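Local coordinates for F-BAR domain only protein 1 (Danio rerio, PDB 5JP2) that may act in an early step of clathrin-mediated endocytosis, and binds an Eps15 peptide through its mu homology domain, at residues S76-L88 with V128-R142. Numbering follows the deposited sequence.
Sequences SRVDHFLPNQKLL and VALLKYQASSQDPSR
The short edge strand 80-83 pairs antiparallel with strand 125-137 at one margin of the long mixed sheet of the mu homology domain. Leu-82 and Lys-132 form a hydrogen-bonded pair: Leu-82 N gives to Lys-132 O at 2.8 Å, and Lys-132 N returns a longer bond to Leu-82 O. A classic beta bulge starts the pairing, with Asp-79 and His-80 both facing Gln-134. Asp-79 N meets Gln-134 O in the carbonyl plane. The Asp-79 carboxylate then reaches past the bulge, and OD2 takes Ser-136 N at 2.7 Å from above its plane. Leu-131 CD2 sits at the edge of the Phe-81 ring, 3.8 Å from Phe-81 CD1, and Leu-131 CD1 lies against Pro-83. Strand 69-73 packs on this apolar face through Leu-72. At the far end Asn-84 has CG anti to its own N (chi1 174°), which carries the amide to the Ala-129 carbonyl. Asn-84 ND2 gives to Ala-129 O at 3.1 Å, nearly in line with the C=O bond, and OD1 accepts from Leu-87 N in an Asx motif. An alanine here would likely leave Ala-129 O and Leu-87 N without these partners and free the turn to shift. Back at the bulge end, before strand 80-83, the Arg-77 and Arg-142 guanidiniums stack, planes 15° apart and centres 3.9 Å apart. Like charges meet there, so the stack is probably flat packing, not an ionic tie; backbone pairs, the Asp-79 carboxylate and the Asn-84 amide give the polar hold.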
ATOM      1  N   SER B  76      -1.046  16.691  -1.960  1.00 74.35           N
ATOM      2  CA  SER B  76      -1.524  17.466  -0.824  1.00 64.60           C
ATOM      3  C   SER B  76      -1.746  16.608   0.418  1.00 45.12           C
ATOM      4  O   SER B  76      -1.626  17.119   1.527  1.00 51.38           O
ATOM      5  CB  SER B  76      -2.804  18.197  -1.190  1.00 51.94           C
ATOM      6  OG  SER B  76      -3.810  17.272  -1.532  1.00 72.95           O
ATOM      7  N   ARG B  77      -2.066  15.329   0.260  1.00 48.75           N
ATOM      8  CA  ARG B  77      -2.333  14.457   1.394  1.00 44.32           C
ATOM      9  C   ARG B  77      -1.077  13.871   2.019  1.00 48.27           C
ATOM     10  O   ARG B  77      -1.179  13.180   3.030  1.00 59.77           O
ATOM     11  CB  ARG B  77      -3.262  13.307   0.993  1.00 85.50           C
ATOM     12  CG  ARG B  77      -4.726  13.685   0.805  1.00 90.25           C
ATOM     13  CD  ARG B  77      -5.561  12.437   0.583  1.00 82.91           C
ATOM     14  NE  ARG B  77      -6.991  12.705   0.489  1.00 90.71           N
ATOM     15  CZ  ARG B  77      -7.930  11.792   0.716  1.00109.45           C
ATOM     16  NH1 ARG B  77      -7.591  10.555   1.062  1.00 82.76           N
ATOM     17  NH2 ARG B  77      -9.211  12.114   0.610  1.00114.20           N
ATOM     18  N   VAL B  78       0.092  14.114   1.460  1.00 42.46           N
ATOM     19  CA  VAL B  78       1.324  13.538   1.978  1.00 39.01           C
ATOM     20  C   VAL B  78       1.964  14.497   2.967  1.00 38.28           C
ATOM     21  O   VAL B  78       2.101  15.691   2.697  1.00 46.80           O
ATOM     22  CB  VAL B  78       2.290  13.185   0.840  1.00 42.84           C
ATOM     23  CG1 VAL B  78       3.577  12.623   1.401  1.00 48.07           C
ATOM     24  CG2 VAL B  78       1.647  12.172  -0.048  1.00 36.77           C
ATOM     25  N   ASP B  79       2.319  13.976   4.131  1.00 42.43           N
ATOM     26  CA  ASP B  79       2.906  14.804   5.173  1.00 51.61           C
ATOM     27  C   ASP B  79       4.405  15.007   4.980  1.00 50.92           C
ATOM     28  O   ASP B  79       4.925  16.071   5.320  1.00 49.95           O
ATOM     29  CB  ASP B  79       2.627  14.189   6.545  1.00 42.31           C
ATOM     30  CG  ASP B  79       1.149  14.132   6.875  1.00 40.55           C
ATOM     31  OD1 ASP B  79       0.366  14.944   6.338  1.00 44.57           O
ATOM     32  OD2 ASP B  79       0.771  13.272   7.691  1.00 52.49           O
ATOM     33  N   HIS B  80       5.121  14.012   4.454  1.00 53.58           N
ATOM     34  CA  HIS B  80       6.579  14.042   4.476  1.00 54.50           C
ATOM     35  C   HIS B  80       7.173  13.190   3.360  1.00 67.62           C
ATOM     36  O   HIS B  80       6.666  12.109   3.060  1.00 59.41           O
ATOM     37  CB  HIS B  80       7.096  13.556   5.831  1.00 67.34           C
ATOM     38  CG  HIS B  80       8.562  13.766   6.029  1.00 84.57           C
ATOM     39  ND1 HIS B  80       9.184  14.964   5.755  1.00100.38           N
ATOM     40  CD2 HIS B  80       9.528  12.934   6.481  1.00 90.23           C
ATOM     41  CE1 HIS B  80      10.473  14.860   6.027  1.00 94.30           C
ATOM     42  NE2 HIS B  80      10.707  13.638   6.468  1.00103.74           N
ATOM     43  N   PHE B  81       8.272  13.669   2.779  1.00 66.67           N
ATOM     44  CA  PHE B  81       8.976  13.007   1.685  1.00 40.55           C
ATOM     45  C   PHE B  81      10.434  12.780   2.036  1.00 39.08           C
ATOM     46  O   PHE B  81      11.081  13.660   2.602  1.00 63.76           O
ATOM     47  CB  PHE B  81       8.964  13.840   0.417  1.00 42.81           C
ATOM     48  CG  PHE B  81       7.614  14.136  -0.109  1.00 46.93           C
ATOM     49  CD1 PHE B  81       7.005  13.277  -0.996  1.00 50.50           C
ATOM     50  CD2 PHE B  81       6.966  15.300   0.246  1.00 70.95           C
ATOM     51  CE1 PHE B  81       5.758  13.560  -1.504  1.00 62.52           C
ATOM     52  CE2 PHE B  81       5.721  15.590  -0.255  1.00 68.71           C
ATOM     53  CZ  PHE B  81       5.114  14.722  -1.136  1.00 62.31           C
ATOM     54  N   LEU B  82      10.963  11.620   1.654  1.00 34.95           N
ATOM     55  CA  LEU B  82      12.394  11.339   1.725  1.00 29.36           C
ATOM     56  C   LEU B  82      12.900  10.896   0.363  1.00 32.41           C
ATOM     57  O   LEU B  82      12.968   9.698   0.072  1.00 31.61           O
ATOM     58  CB  LEU B  82      12.721  10.288   2.775  1.00 37.16           C
ATOM     59  CG  LEU B  82      12.692  10.793   4.212  1.00 78.13           C
ATOM     60  CD1 LEU B  82      13.032   9.672   5.172  1.00111.27           C
ATOM     61  CD2 LEU B  82      13.661  11.948   4.363  1.00 87.20           C
ATOM     62  N   PRO B  83      13.278  11.837  -0.493  1.00 31.28           N
ATOM     63  CA  PRO B  83      13.791  11.470  -1.811  1.00 27.24           C
ATOM     64  C   PRO B  83      15.131  10.775  -1.708  1.00 33.51           C
ATOM     65  O   PRO B  83      15.864  10.914  -0.733  1.00 37.08           O
ATOM     66  CB  PRO B  83      13.931  12.813  -2.526  1.00 28.91           C
ATOM     67  CG  PRO B  83      13.256  13.806  -1.653  1.00 36.62           C
ATOM     68  CD  PRO B  83      13.319  13.287  -0.284  1.00 25.14           C
ATOM     69  N   ASN B  84      15.455  10.023  -2.743  1.00 32.48           N
ATOM     70  CA  ASN B  84      16.764   9.397  -2.799  1.00 43.73           C
ATOM     71  C   ASN B  84      17.756  10.470  -3.196  1.00 46.23           C
ATOM     72  O   ASN B  84      17.731  10.949  -4.328  1.00 50.48           O
ATOM     73  CB  ASN B  84      16.771   8.246  -3.800  1.00 34.02           C
ATOM     74  CG  ASN B  84      18.139   7.646  -3.998  1.00 39.39           C
ATOM     75  OD1 ASN B  84      19.148   8.317  -3.885  1.00 61.96           O
ATOM     76  ND2 ASN B  84      18.177   6.362  -4.287  1.00 33.58           N
ATOM     77  N   GLN B  85      18.657  10.812  -2.291  1.00 46.25           N
ATOM     78  CA  GLN B  85      19.548  11.934  -2.523  1.00 44.60           C
ATOM     79  C   GLN B  85      20.828  11.498  -3.201  1.00 34.63           C
ATOM     80  O   GLN B  85      21.618  12.334  -3.606  1.00 36.64           O
ATOM     81  CB  GLN B  85      19.865  12.635  -1.210  1.00 50.65           C
ATOM     82  CG  GLN B  85      18.816  13.625  -0.784  1.00 52.95           C
ATOM     83  CD  GLN B  85      19.234  14.374   0.450  1.00 93.87           C
ATOM     84  OE1 GLN B  85      19.537  13.772   1.479  1.00 91.44           O
ATOM     85  NE2 GLN B  85      19.264  15.697   0.358  1.00106.58           N
ATOM     86  N   LYS B  86      21.041  10.204  -3.317  1.00 31.59           N
ATOM     87  CA  LYS B  86      22.107   9.684  -4.147  1.00 47.38           C
ATOM     88  C   LYS B  86      21.845   9.991  -5.618  1.00 52.09           C
ATOM     89  O   LYS B  86      22.753  10.395  -6.347  1.00 49.32           O
ATOM     90  CB  LYS B  86      22.194   8.179  -3.926  1.00 33.49           C
ATOM     91  CG  LYS B  86      22.557   7.761  -2.529  1.00 50.04           C
ATOM     92  CD  LYS B  86      22.593   6.240  -2.421  1.00 74.70           C
ATOM     93  CE  LYS B  86      23.885   5.597  -2.886  1.00 94.28           C
ATOM     94  NZ  LYS B  86      23.728   4.105  -2.909  1.00 71.08           N
ATOM     95  N   LEU B  87      20.620   9.749  -6.083  1.00 45.65           N
ATOM     96  CA  LEU B  87      20.297   9.830  -7.497  1.00 28.93           C
ATOM     97  C   LEU B  87      19.493  11.047  -7.950  1.00 36.08           C
ATOM     98  O   LEU B  87      19.362  11.238  -9.162  1.00 42.34           O
ATOM     99  CB  LEU B  87      19.550   8.565  -7.899  1.00 33.93           C
ATOM    100  CG  LEU B  87      20.270   7.272  -7.506  1.00 35.38           C
ATOM    101  CD1 LEU B  87      19.440   6.091  -7.804  1.00 30.77           C
ATOM    102  CD2 LEU B  87      21.573   7.145  -8.230  1.00 34.70           C
ATOM    103  N   LEU B  88      18.980  11.900  -7.068  1.00 29.74           N
ATOM    104  CA  LEU B  88      17.994  12.868  -7.530  1.00 31.94           C
ATOM    105  C   LEU B  88      18.334  14.300  -7.165  1.00 40.00           C
ATOM    106  O   LEU B  88      19.018  14.576  -6.180  1.00 54.98           O
ATOM    107  CB  LEU B  88      16.602  12.564  -6.990  1.00 38.51           C
ATOM    108  CG  LEU B  88      15.952  11.240  -7.367  1.00 36.14           C
ATOM    109  CD1 LEU B  88      14.731  11.074  -6.512  1.00 29.60           C
ATOM    110  CD2 LEU B  88      15.592  11.218  -8.849  1.00 27.21           C
ATOM    111  N   VAL B 128      14.975   0.782  -8.980  1.00 37.07           N
ATOM    112  CA  VAL B 128      15.616   1.876  -8.264  1.00 25.30           C
ATOM    113  C   VAL B 128      14.607   2.536  -7.333  1.00 31.72           C
ATOM    114  O   VAL B 128      13.504   2.886  -7.755  1.00 38.55           O
ATOM    115  CB  VAL B 128      16.183   2.908  -9.246  1.00 30.56           C
ATOM    116  CG1 VAL B 128      16.773   4.045  -8.503  1.00 36.39           C
ATOM    117  CG2 VAL B 128      17.212   2.251 -10.127  1.00 36.11           C
ATOM    118  N   ALA B 129      15.023   2.792  -6.099  1.00 36.97           N
ATOM    119  CA  ALA B 129      14.151   3.345  -5.070  1.00 35.88           C
ATOM    120  C   ALA B 129      14.240   4.860  -5.105  1.00 29.76           C
ATOM    121  O   ALA B 129      15.300   5.429  -4.864  1.00 52.97           O
ATOM    122  CB  ALA B 129      14.534   2.800  -3.699  1.00 43.72           C
ATOM    123  N   LEU B 130      13.146   5.510  -5.470  1.00 36.79           N
ATOM    124  CA  LEU B 130      13.133   6.961  -5.564  1.00 26.84           C
ATOM    125  C   LEU B 130      12.739   7.671  -4.270  1.00 33.63           C
ATOM    126  O   LEU B 130      13.290   8.730  -3.964  1.00 45.31           O
ATOM    127  CB  LEU B 130      12.208   7.389  -6.695  1.00 30.13           C
ATOM    128  CG  LEU B 130      12.598   6.844  -8.068  1.00 35.67           C
ATOM    129  CD1 LEU B 130      11.759   7.460  -9.163  1.00 37.60           C
ATOM    130  CD2 LEU B 130      14.054   7.109  -8.328  1.00 41.14           C
ATOM    131  N   LEU B 131      11.733   7.179  -3.549  1.00 38.14           N
ATOM    132  CA  LEU B 131      11.124   7.996  -2.510  1.00 31.68           C
ATOM    133  C   LEU B 131      10.454   7.147  -1.442  1.00 38.08           C
ATOM    134  O   LEU B 131       9.899   6.090  -1.735  1.00 32.47           O
ATOM    135  CB  LEU B 131      10.108   8.936  -3.134  1.00 40.03           C
ATOM    136  CG  LEU B 131       9.404   9.953  -2.271  1.00 46.14           C
ATOM    137  CD1 LEU B 131      10.210  11.211  -2.217  1.00 56.57           C
ATOM    138  CD2 LEU B 131       8.063  10.217  -2.891  1.00 49.71           C
ATOM    139  N   LYS B 132      10.504   7.637  -0.200  1.00 34.34           N
ATOM    140  CA  LYS B 132       9.675   7.162   0.899  1.00 32.83           C
ATOM    141  C   LYS B 132       8.803   8.319   1.360  1.00 31.97           C
ATOM    142  O   LYS B 132       9.200   9.475   1.263  1.00 32.73           O
ATOM    143  CB  LYS B 132      10.503   6.657   2.071  1.00 39.53           C
ATOM    144  CG  LYS B 132      11.582   5.697   1.694  1.00 46.20           C
ATOM    145  CD  LYS B 132      11.056   4.470   1.014  1.00 53.34           C
ATOM    146  CE  LYS B 132      12.118   3.390   1.004  1.00 66.45           C
ATOM    147  NZ  LYS B 132      11.680   2.178   0.273  1.00 94.06           N
ATOM    148  N   TYR B 133       7.607   8.019   1.850  1.00 28.81           N
ATOM    149  CA  TYR B 133       6.716   9.092   2.260  1.00 24.49           C
ATOM    150  C   TYR B 133       5.690   8.569   3.253  1.00 27.02           C
ATOM    151  O   TYR B 133       5.516   7.367   3.424  1.00 30.10           O
ATOM    152  CB  TYR B 133       6.042   9.764   1.053  1.00 28.72           C
ATOM    153  CG  TYR B 133       5.202   8.873   0.186  1.00 32.07           C
ATOM    154  CD1 TYR B 133       5.773   8.111  -0.810  1.00 30.55           C
ATOM    155  CD2 TYR B 133       3.838   8.791   0.365  1.00 27.88           C
ATOM    156  CE1 TYR B 133       5.010   7.294  -1.606  1.00 28.34           C
ATOM    157  CE2 TYR B 133       3.069   7.973  -0.419  1.00 22.94           C
ATOM    158  CZ  TYR B 133       3.661   7.231  -1.412  1.00 26.14           C
ATOM    159  OH  TYR B 133       2.899   6.412  -2.199  1.00 33.54           O
ATOM    160  N   GLN B 134       5.023   9.506   3.918  1.00 38.93           N
ATOM    161  CA  GLN B 134       4.200   9.218   5.081  1.00 37.75           C
ATOM    162  C   GLN B 134       2.993  10.130   5.079  1.00 33.32           C
ATOM    163  O   GLN B 134       3.103  11.299   4.721  1.00 37.73           O
ATOM    164  CB  GLN B 134       5.004   9.435   6.359  1.00 49.61           C
ATOM    165  CG  GLN B 134       4.678   8.532   7.492  1.00 51.76           C
ATOM    166  CD  GLN B 134       5.605   8.760   8.650  1.00 68.09           C
ATOM    167  OE1 GLN B 134       6.222   9.817   8.761  1.00 81.68           O
ATOM    168  NE2 GLN B 134       5.725   7.766   9.519  1.00 78.61           N
ATOM    169  N   ALA B 135       1.844   9.594   5.470  1.00 44.36           N
ATOM    170  CA  ALA B 135       0.639  10.398   5.617  1.00 38.32           C
ATOM    171  C   ALA B 135      -0.128   9.933   6.840  1.00 36.96           C
ATOM    172  O   ALA B 135      -0.333   8.732   7.019  1.00 45.02           O
ATOM    173  CB  ALA B 135      -0.244  10.310   4.373  1.00 38.20           C
ATOM    174  N   SER B 136      -0.533  10.881   7.680  1.00 37.64           N
ATOM    175  CA  SER B 136      -1.206  10.599   8.939  1.00 34.20           C
ATOM    176  C   SER B 136      -2.477  11.411   9.036  1.00 37.93           C
ATOM    177  O   SER B 136      -2.532  12.543   8.557  1.00 44.76           O
ATOM    178  CB  SER B 136      -0.334  10.935  10.140  1.00 45.76           C
ATOM    179  OG  SER B 136       0.862  10.190  10.140  1.00 55.22           O
ATOM    180  N   SER B 137      -3.495  10.835   9.662  1.00 33.23           N
ATOM    181  CA  SER B 137      -4.732  11.569   9.854  1.00 34.37           C
ATOM    182  C   SER B 137      -5.475  11.018  11.059  1.00 32.81           C
ATOM    183  O   SER B 137      -5.291   9.865  11.445  1.00 41.67           O
ATOM    184  CB  SER B 137      -5.616  11.514   8.613  1.00 35.35           C
ATOM    185  OG  SER B 137      -6.391  12.690   8.516  1.00 49.87           O
ATOM    186  N   GLN B 138      -6.255  11.880  11.698  1.00 44.23           N
ATOM    187  CA  GLN B 138      -7.275  11.464  12.650  1.00 41.12           C
ATOM    188  C   GLN B 138      -8.660  11.469  12.022  1.00 50.07           C
ATOM    189  O   GLN B 138      -9.652  11.252  12.714  1.00 56.34           O
ATOM    190  CB  GLN B 138      -7.242  12.359  13.884  1.00 57.23           C
ATOM    191  CG  GLN B 138      -5.940  12.264  14.649  1.00 60.12           C
ATOM    192  CD  GLN B 138      -5.937  13.092  15.910  1.00 79.03           C
ATOM    193  OE1 GLN B 138      -6.795  13.952  16.102  1.00 91.35           O
ATOM    194  NE2 GLN B 138      -4.974  12.834  16.786  1.00 75.43           N
ATOM    195  N   ASP B 139      -8.739  11.750  10.728  1.00 62.15           N
ATOM    196  CA  ASP B 139      -9.998  11.795  10.004  1.00 56.16           C
ATOM    197  C   ASP B 139     -10.278  10.415   9.422  1.00 58.47           C
ATOM    198  O   ASP B 139      -9.517   9.953   8.569  1.00 68.16           O
ATOM    199  CB  ASP B 139      -9.909  12.829   8.894  1.00 53.59           C
ATOM    200  CG  ASP B 139     -11.233  13.108   8.244  1.00 79.18           C
ATOM    201  OD1 ASP B 139     -12.175  12.304   8.389  1.00101.87           O
ATOM    202  OD2 ASP B 139     -11.333  14.145   7.564  1.00 88.73           O
ATOM    203  N   PRO B 140     -11.353   9.735   9.835  1.00 58.00           N
ATOM    204  CA  PRO B 140     -11.628   8.401   9.279  1.00 48.26           C
ATOM    205  C   PRO B 140     -11.800   8.402   7.783  1.00 45.63           C
ATOM    206  O   PRO B 140     -11.705   7.343   7.162  1.00 48.10           O
ATOM    207  CB  PRO B 140     -12.916   7.978   9.997  1.00 53.83           C
ATOM    208  CG  PRO B 140     -13.486   9.226  10.548  1.00 39.62           C
ATOM    209  CD  PRO B 140     -12.338  10.120  10.846  1.00 74.12           C
ATOM    210  N   SER B 141     -12.034   9.560   7.178  1.00 52.40           N
ATOM    211  CA  SER B 141     -12.186   9.642   5.736  1.00 65.42           C
ATOM    212  C   SER B 141     -10.962   9.157   4.986  1.00 55.33           C
ATOM    213  O   SER B 141     -11.038   8.946   3.775  1.00 47.75           O
ATOM    214  CB  SER B 141     -12.434  11.074   5.335  1.00 69.91           C
ATOM    215  OG  SER B 141     -11.317  11.867   5.657  1.00 89.36           O
ATOM    216  N   ARG B 142      -9.832   9.021   5.660  1.00 54.75           N
ATOM    217  CA  ARG B 142      -8.632   8.513   5.028  1.00 55.68           C
ATOM    218  C   ARG B 142      -8.557   6.995   5.077  1.00 48.57           C
ATOM    219  O   ARG B 142      -7.699   6.411   4.419  1.00 62.28           O
ATOM    220  CB  ARG B 142      -7.384   9.101   5.693  1.00 66.45           C
ATOM    221  CG  ARG B 142      -7.017  10.578   5.422  1.00 84.02           C
ATOM    222  CD  ARG B 142      -8.150  11.510   5.027  1.00 94.21           C
ATOM    223  NE  ARG B 142      -7.633  12.821   4.631  1.00106.86           N
ATOM    224  CZ  ARG B 142      -8.353  13.771   4.044  1.00104.80           C
ATOM    225  NH1 ARG B 142      -9.633  13.573   3.766  1.00 90.39           N
ATOM    226  NH2 ARG B 142      -7.786  14.925   3.724  1.00101.78           N
TER